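Malonyl CoA:acyl carrier protein malonyltransferase (Streptomyces coelicolor, PDB 1NM2) probably catalyses transfer of the malonyl group from malonyl-CoA to holo-acyl carrier protein, a step in fatty acid biosynthesis. Local coordinates at residues 150-153 and 154-157; 256-259 and 260-263. One frame throughout, in Å; residues are numbered along the deposited sequence.

In the fold
Both contacts are local, each closing about a turn of helix, and they follow in series along the chain without nesting or crossing. Contact 1 comes first, where helix 146-155 ends and the chain turns into strand 159-165 of the mixed sheet. That sheet belongs to the smaller, ferredoxin-like subdomain of the malonyltransferase fold. About a hundred residues later, strand 256-257 returns to lie parallel to strand 159-165 at the sheet's edge, and contact 2 begins helix 258-267, which leads back to strand 272-275 of the parallel core sheet. The centres of contact 1 and contact 2 are about 20 Å apart, without touching; strand 159-165 lies against both, through Pro160 and Val163 respectively.

Contact 1. Residues 150-153 and 154-157; sequences VAHL and ERLG
The imidazole of His152 carries Leu156 on one face: CD1 sits 4.1 Å from the ring centroid, a CH-pi contact 17° off the ring normal and displaced toward the rim. This pair marks the C-terminal end of helix 146-155, which finishes in a Schellman motif with Gly157 at positive phi. The other methyl, Leu156 CD2, reaches the ring at His152 NE2 (3.7 Å), a nitrogen already hydrogen-bonded to the backbone O of Asp184. The Arg155 guanidinium stands nearly perpendicular to the ring, its NH1 4.2 Å from His152 ND1 in an oblique approach. Replacing His152 with an alanine would probably leave Asp184 O without this partner and Leu156 CD1 without the ring face it lies over.

Two residues earlier on the helix, Val150 and Glu154 run side by side. With Val150 CG1 swung opposite its own backbone N (chi1 168°), this methyl meets Glu154 OE1 at 3.4 Å. Leu153 is the buried member, packed on Ile169 and Ala171 of strand 168-172; its CD1 also touches Glu154 CG at 3.7 Å. The helical bond from Glu154 N to Val150 O is 2.9 Å and fairly straight. At the last turn Leu156 N is shared between two acceptors, giving one bond to His152 O (3.1 Å) and a weak one to Leu153 O (3.1 Å).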
loop_
_atom_site.group_PDB
_atom_site.type_symbol
_atom_site.label_atom_id
_atom_site.label_comp_id
_atom_site.label_asym_id
_atom_site.label_seq_id
_atom_site.Cartn_x
_atom_site.Cartn_y
_atom_site.Cartn_z
ATOM N N VAL A 150 11.075 -14.958 11.784
ATOM C CA VAL A 150 9.660 -15.019 12.123
ATOM C C VAL A 150 9.475 -15.847 13.395
ATOM O O VAL A 150 8.777 -15.431 14.321
ATOM C CB VAL A 150 8.845 -15.648 10.972
ATOM C CG1 VAL A 150 7.425 -15.972 11.438
ATOM C CG2 VAL A 150 8.806 -14.681 9.795
ATOM N N ALA A 151 10.112 -17.014 13.441
ATOM C CA ALA A 151 10.012 -17.884 14.611
ATOM C C ALA A 151 10.421 -17.140 15.878
ATOM O O ALA A 151 9.735 -17.199 16.893
ATOM C CB ALA A 151 10.898 -19.119 14.420
ATOM N N HIS A 152 11.544 -16.428 15.808
ATOM C CA HIS A 152 12.058 -15.682 16.949
ATOM C C HIS A 152 11.139 -14.544 17.391
ATOM O O HIS A 152 10.749 -14.478 18.559
ATOM C CB HIS A 152 13.445 -15.115 16.624
ATOM C CG HIS A 152 14.107 -14.434 17.783
ATOM N ND1 HIS A 152 14.825 -15.120 18.738
ATOM C CD2 HIS A 152 14.138 -13.132 18.154
ATOM C CE1 HIS A 152 15.272 -14.271 19.647
ATOM N NE2 HIS A 152 14.869 -13.057 19.316
ATOM N N LEU A 153 10.797 -13.642 16.473
ATOM C CA LEU A 153 9.934 -12.522 16.831
ATOM C C LEU A 153 8.586 -12.997 17.372
ATOM O O LEU A 153 8.069 -12.425 18.329
ATOM C CB LEU A 153 9.732 -11.586 15.633
ATOM C CG LEU A 153 8.951 -12.092 14.421
ATOM C CD1 LEU A 153 7.469 -11.823 14.625
ATOM C CD2 LEU A 153 9.453 -11.377 13.166
ATOM N N GLU A 154 8.023 -14.045 16.770
ATOM C CA GLU A 154 6.743 -14.571 17.231
ATOM C C GLU A 154 6.876 -15.164 18.630
ATOM O O GLU A 154 5.962 -15.049 19.453
ATOM C CB GLU A 154 6.209 -15.635 16.268
ATOM C CG GLU A 154 5.850 -15.083 14.899
ATOM C CD GLU A 154 5.155 -16.097 14.013
ATOM O OE1 GLU A 154 5.615 -17.258 13.948
ATOM O OE2 GLU A 154 4.154 -15.727 13.371
ATOM N N ARG A 155 8.014 -15.800 18.895
ATOM C CA ARG A 155 8.251 -16.385 20.209
ATOM C C ARG A 155 8.291 -15.283 21.260
ATOM O O ARG A 155 7.962 -15.509 22.423
ATOM C CB ARG A 155 9.576 -17.143 20.236
ATOM C CG ARG A 155 9.451 -18.647 20.108
ATOM C CD ARG A 155 10.792 -19.287 20.410
ATOM N NE ARG A 155 11.270 -18.872 21.725
ATOM C CZ ARG A 155 12.492 -18.407 21.969
ATOM N NH1 ARG A 155 13.372 -18.295 20.983
ATOM N NH2 ARG A 155 12.832 -18.052 23.200
ATOM N N LEU A 156 8.713 -14.093 20.845
ATOM C CA LEU A 156 8.787 -12.958 21.751
ATOM C C LEU A 156 7.442 -12.256 21.852
ATOM O O LEU A 156 7.293 -11.292 22.602
ATOM C CB LEU A 156 9.862 -11.969 21.297
ATOM C CG LEU A 156 11.272 -12.202 21.846
ATOM C CD1 LEU A 156 11.706 -13.646 21.608
ATOM C CD2 LEU A 156 12.231 -11.227 21.168
ATOM N N GLY A 157 6.461 -12.738 21.091
ATOM C CA GLY A 157 5.134 -12.152 21.160
ATOM C C GLY A 157 4.768 -11.192 20.047
ATOM O O GLY A 157 3.666 -10.643 20.044
#

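Contact 2. Residues 256-259 and 260-263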
loop_
_atom_site.group_PDB
_atom_site.type_symbol
_atom_site.label_atom_id
_atom_site.label_comp_id
_atom_site.label_asym_id
_atom_site.label_seq_id
_atom_site.Cartn_x
_atom_site.Cartn_y
_atom_site.Cartn_z
ATOM N N VAL A 256 0.702 -8.433 5.937
ATOM C CA VAL A 256 0.748 -8.121 4.511
ATOM C C VAL A 256 1.689 -9.126 3.843
ATOM O O VAL A 256 2.905 -9.069 4.033
ATOM C CB VAL A 256 1.293 -6.692 4.249
ATOM C CG1 VAL A 256 1.504 -6.481 2.757
ATOM C CG2 VAL A 256 0.318 -5.640 4.793
ATOM N N ARG A 257 1.130 -10.052 3.072
ATOM C CA ARG A 257 1.954 -11.043 2.397
ATOM C C ARG A 257 2.286 -10.597 0.983
ATOM O O ARG A 257 1.815 -11.187 0.007
ATOM C CB ARG A 257 1.249 -12.404 2.367
ATOM C CG ARG A 257 1.099 -13.033 3.752
ATOM C CD ARG A 257 2.453 -13.140 4.448
ATOM N NE ARG A 257 3.371 -14.014 3.724
ATOM C CZ ARG A 257 3.272 -15.341 3.689
ATOM N NH1 ARG A 257 4.153 -16.058 2.998
ATOM N NH2 ARG A 257 2.304 -15.953 4.356
ATOM N N TRP A 258 3.097 -9.550 0.879
ATOM C CA TRP A 258 3.491 -9.034 -0.426
ATOM C C TRP A 258 4.360 -10.069 -1.131
ATOM O O TRP A 258 4.420 -10.110 -2.363
ATOM C CB TRP A 258 4.256 -7.715 -0.286
ATOM C CG TRP A 258 4.494 -7.063 -1.617
ATOM C CD1 TRP A 258 5.693 -6.886 -2.249
ATOM C CD2 TRP A 258 3.493 -6.564 -2.507
ATOM N NE1 TRP A 258 5.499 -6.309 -3.485
ATOM C CE2 TRP A 258 4.157 -6.098 -3.667
ATOM C CE3 TRP A 258 2.096 -6.468 -2.440
ATOM C CZ2 TRP A 258 3.470 -5.542 -4.752
ATOM C CZ3 TRP A 258 1.411 -5.916 -3.519
ATOM C CH2 TRP A 258 2.103 -5.458 -4.661
ATOM N N ASP A 259 5.026 -10.912 -0.344
ATOM C CA ASP A 259 5.864 -11.964 -0.905
ATOM C C ASP A 259 5.015 -12.883 -1.790
ATOM O O ASP A 259 5.399 -13.225 -2.915
ATOM C CB ASP A 259 6.516 -12.792 0.216
ATOM C CG ASP A 259 5.499 -13.496 1.101
ATOM O OD1 ASP A 259 5.728 -14.679 1.434
ATOM O OD2 ASP A 259 4.479 -12.872 1.476
ATOM N N LEU A 260 3.852 -13.273 -1.279
ATOM C CA LEU A 260 2.950 -14.151 -2.014
ATOM C C LEU A 260 2.330 -13.451 -3.216
ATOM O O LEU A 260 2.000 -14.088 -4.212
ATOM C CB LEU A 260 1.853 -14.673 -1.085
ATOM C CG LEU A 260 2.398 -15.554 0.046
ATOM C CD1 LEU A 260 1.265 -16.021 0.947
ATOM C CD2 LEU A 260 3.136 -16.739 -0.563
ATOM N N CYS A 261 2.155 -12.139 -3.119
ATOM C CA CYS A 261 1.591 -11.397 -4.232
ATOM C C CYS A 261 2.570 -11.475 -5.408
ATOM O O CYS A 261 2.160 -11.678 -6.553
ATOM C CB CYS A 261 1.338 -9.942 -3.829
ATOM S SG CYS A 261 -0.039 -9.742 -2.664
ATOM N N MET A 262 3.861 -11.325 -5.127
ATOM C CA MET A 262 4.869 -11.394 -6.182
ATOM C C MET A 262 4.971 -12.808 -6.747
ATOM O O MET A 262 5.223 -12.980 -7.938
ATOM C CB MET A 262 6.241 -10.912 -5.677
ATOM C CG MET A 262 6.314 -9.387 -5.437
ATOM S SD MET A 262 7.985 -8.705 -5.223
ATOM C CE MET A 262 8.400 -9.338 -3.591
ATOM N N GLU A 263 4.778 -13.815 -5.895
ATOM C CA GLU A 263 4.813 -15.206 -6.345
ATOM C C GLU A 263 3.676 -15.409 -7.348
ATOM O O GLU A 263 3.824 -16.101 -8.352
ATOM C CB GLU A 263 4.619 -16.168 -5.167
ATOM C CG GLU A 263 5.807 -16.273 -4.225
ATOM C CD GLU A 263 7.050 -16.798 -4.921
ATOM O OE1 GLU A 263 6.936 -17.806 -5.655
ATOM O OE2 GLU A 263 8.135 -16.207 -4.732
HETATM O O HOH W 1 8.169 -13.268 -3.456
#
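This is a helix N-terminus contact: the chain passes from the short, weakly bonded edge strand 256-257 of the mixed sheet straight into the opening turns of helix 258-267, with Arg257 at the N-cap position. Leu260 lies over Arg257, its CD1 3.4 Å above the guanidinium plane and centred on the group. The guanidinium grips Asp259 side-on, with NE and NH1 each to one oxygen. Arg257 NH1 meets Asp259 OD1 at 2.6 Å, in the guanidinium plane and through the syn lone pair, as a salt bridge; Arg257 NE reaches Asp259 OD2 at 2.8 Å, tilted out of that plane. Bends at chi2 and chi3 fold the arginine back toward the aspartate, whose CG is held between its backbone N and carbonyl carbon (chi1 62°). Paired charge and leucine together are likely to limit rotation of the guanidinium.

Trp258 turns to the buried side of the helix. Cys261 CB lies over one face of the six-membered ring, 3.8 Å from CE3 of Trp258, while Cys261 SG makes an oblique sulfur-aromatic contact. Met262 crosses the indole at about a right angle in a Met-aromatic contact, and its CE comes within 3.9 Å of Trp258 CD1. The same indole meets His97, part of a Gly-His-Ser-Val-Gly sequence that fits the nucleophile elbow of this family, and packs on Leu282 and Leu285 of helix 281-289. On the more open side, a water donates to Asp259 O (2.8 Å) and to Glu263 OE2 (3.2 Å), an oxygen also salt-bridged to Lys266 NZ.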